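Local coordinates for protein phenol hydroxylase component phO (Pseudomonas stutzeri, PDB 3U52) that is probably the small subunit of the hydroxylase component of a multicomponent phenol hydroxylase, which converts phenol to catechol, at residues E77-D82 with M103-T108. Numbering follows the deposited sequence.
Sequences EWLLND and MLTVTT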
loop_
_atom_site.group_PDB
_atom_site.type_symbol
_atom_site.label_atom_id
_atom_site.label_comp_id
_atom_site.label_asym_id
_atom_site.label_seq_id
_atom_site.Cartn_x
_atom_site.Cartn_y
_atom_site.Cartn_z
ATOM N N GLU E 77 54.939 -38.037 -0.912
ATOM C CA GLU E 77 55.621 -37.269 0.127
ATOM C C GLU E 77 54.669 -36.787 1.233
ATOM O O GLU E 77 53.626 -36.219 0.913
ATOM C CB GLU E 77 56.261 -36.077 -0.502
ATOM C CG GLU E 77 57.264 -36.483 -1.532
ATOM C CD GLU E 77 58.190 -35.355 -1.877
ATOM O OE1 GLU E 77 58.847 -35.456 -2.944
ATOM O OE2 GLU E 77 58.246 -34.368 -1.081
ATOM N N TRP E 78 55.039 -36.961 2.505
ATOM C CA TRP E 78 54.061 -36.771 3.586
ATOM C C TRP E 78 54.543 -35.769 4.560
ATOM O O TRP E 78 55.744 -35.705 4.865
ATOM C CB TRP E 78 53.743 -38.089 4.354
ATOM C CG TRP E 78 52.936 -39.079 3.618
ATOM C CD1 TRP E 78 53.402 -40.090 2.793
ATOM C CD2 TRP E 78 51.502 -39.210 3.639
ATOM N NE1 TRP E 78 52.344 -40.795 2.272
ATOM C CE2 TRP E 78 51.168 -40.280 2.777
ATOM C CE3 TRP E 78 50.471 -38.506 4.283
ATOM C CZ2 TRP E 78 49.833 -40.686 2.564
ATOM C CZ3 TRP E 78 49.157 -38.894 4.062
ATOM C CH2 TRP E 78 48.845 -39.962 3.205
ATOM N N LEU E 79 53.617 -34.958 5.056
ATOM C CA LEU E 79 53.909 -34.116 6.218
ATOM C C LEU E 79 52.910 -34.522 7.264
ATOM O O LEU E 79 51.798 -34.912 6.937
ATOM C CB LEU E 79 53.694 -32.631 5.911
ATOM C CG LEU E 79 54.699 -31.722 5.156
ATOM C CD1 LEU E 79 55.178 -32.336 3.896
ATOM C CD2 LEU E 79 54.050 -30.378 4.875
ATOM N N LEU E 80 53.293 -34.385 8.524
ATOM C CA LEU E 80 52.403 -34.626 9.654
ATOM C C LEU E 80 52.542 -33.429 10.530
ATOM O O LEU E 80 53.616 -33.179 11.053
ATOM C CB LEU E 80 52.770 -35.889 10.437
ATOM C CG LEU E 80 52.116 -36.057 11.817
ATOM C CD1 LEU E 80 50.590 -36.255 11.649
ATOM C CD2 LEU E 80 52.736 -37.244 12.550
ATOM N N ASN E 81 51.454 -32.664 10.675
ATOM C CA ASN E 81 51.482 -31.426 11.447
ATOM C C ASN E 81 52.583 -30.453 10.978
ATOM O O ASN E 81 53.210 -29.762 11.785
ATOM C CB ASN E 81 51.505 -31.721 12.969
ATOM C CG ASN E 81 50.313 -32.561 13.383
ATOM O OD1 ASN E 81 49.214 -32.305 12.890
ATOM N ND2 ASN E 81 50.519 -33.616 14.223
ATOM N N ASP E 82 52.756 -30.412 9.647
ATOM C CA ASP E 82 53.694 -29.553 8.953
ATOM C C ASP E 82 55.151 -29.994 9.042
ATOM O O ASP E 82 56.028 -29.265 8.577
ATOM C CB ASP E 82 53.548 -28.081 9.380
ATOM C CG ASP E 82 52.081 -27.684 9.635
ATOM O OD1 ASP E 82 51.195 -27.914 8.737
ATOM O OD2 ASP E 82 51.818 -27.149 10.760
ATOM N N MET E 103 46.916 -33.204 11.191
ATOM C CA MET E 103 46.697 -33.111 9.742
ATOM C C MET E 103 47.877 -33.720 9.047
ATOM O O MET E 103 48.996 -33.302 9.279
ATOM C CB MET E 103 46.542 -31.665 9.274
ATOM C CG MET E 103 46.120 -31.592 7.782
ATOM S SD MET E 103 45.644 -30.013 7.232
ATOM C CE MET E 103 43.909 -30.200 7.258
ATOM N N LEU E 104 47.609 -34.727 8.229
ATOM C CA LEU E 104 48.527 -35.185 7.219
ATOM C C LEU E 104 48.411 -34.385 5.884
ATOM O O LEU E 104 47.292 -34.119 5.394
ATOM C CB LEU E 104 48.201 -36.638 6.926
ATOM C CG LEU E 104 48.444 -37.637 8.078
ATOM C CD1 LEU E 104 47.731 -38.936 7.774
ATOM C CD2 LEU E 104 49.961 -37.873 8.315
ATOM N N THR E 105 49.556 -34.032 5.291
ATOM C CA THR E 105 49.589 -33.412 3.959
ATOM C C THR E 105 50.236 -34.412 3.057
ATOM O O THR E 105 51.274 -34.933 3.416
ATOM C CB THR E 105 50.411 -32.086 3.956
ATOM O OG1 THR E 105 49.807 -31.159 4.856
ATOM C CG2 THR E 105 50.480 -31.425 2.567
ATOM N N VAL E 106 49.644 -34.724 1.917
ATOM C CA VAL E 106 50.253 -35.706 1.016
ATOM C C VAL E 106 50.441 -35.094 -0.340
ATOM O O VAL E 106 49.481 -34.657 -0.950
ATOM C CB VAL E 106 49.460 -37.032 0.891
ATOM C CG1 VAL E 106 47.951 -36.836 0.593
ATOM C CG2 VAL E 106 50.117 -37.965 -0.185
ATOM N N THR E 107 51.696 -35.038 -0.797
ATOM C CA THR E 107 52.035 -34.478 -2.098
ATOM C C THR E 107 52.457 -35.624 -3.009
ATOM O O THR E 107 53.309 -36.439 -2.633
ATOM C CB THR E 107 53.151 -33.416 -1.947
ATOM O OG1 THR E 107 52.618 -32.275 -1.249
ATOM C CG2 THR E 107 53.687 -32.940 -3.309
ATOM N N THR E 108 51.848 -35.675 -4.185
ATOM C CA THR E 108 52.061 -36.718 -5.180
ATOM C C THR E 108 52.754 -36.128 -6.424
ATOM O O THR E 108 52.099 -35.649 -7.340
ATOM C CB THR E 108 50.706 -37.366 -5.618
ATOM O OG1 THR E 108 49.791 -36.337 -6.041
ATOM C CG2 THR E 108 50.059 -38.186 -4.448
HETATM O O HOH W 1 50.488 -31.399 7.577
#
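The indole of W78 packs on V106 and L104 of strand 102-107 and meets the two side chains in different ways. V106 comes up under one face: its CB sits 3.7 Å from the centroid of the six-membered ring and 10° off the ring normal, which defines a CH-pi contact, while V106 CG2 reaches W78 CE2 at 3.9 Å. L104 instead approaches the ring's edge, its CB 3.8 Å from W78 CZ3. With CG anti to the carbonyl carbon and beside the backbone N (chi1 -72°), the W78 ring can reach both. Replacing W78 by an alanine removes the indole, which would probably open a gap over V106 and beside L104 and leave F50 without its edge-to-face partner. The backbones form an antiparallel ladder, joining strands 77-80 and 102-107 within a mixed sheet of order 2-1-5-3-4 with helix 50-62 against one face, the beta-grasp arrangement. W78, L80, L104 and V106 share that face. T105 lies on the other, side by side with L79, their CB atoms 3.9 Å apart. This hydrogen-bonded pair is closed by L79 N to T105 O and T105 N to L79 O, both 2.9 Å; the first lies in the carbonyl plane of T105, whereas the second donor is tilted 32° from that of L79. One water joins the two segments, accepting from D82 N, donating to M103 O and bonding T105 OG1. Beyond strand 77-80, N81 N donates to M103 O, and N81 OD1 accepts from M103 N at 3.0 Å; OD1 also bonds a polar side chain of another protein chain, while N81 ND2 bonds S102 OG.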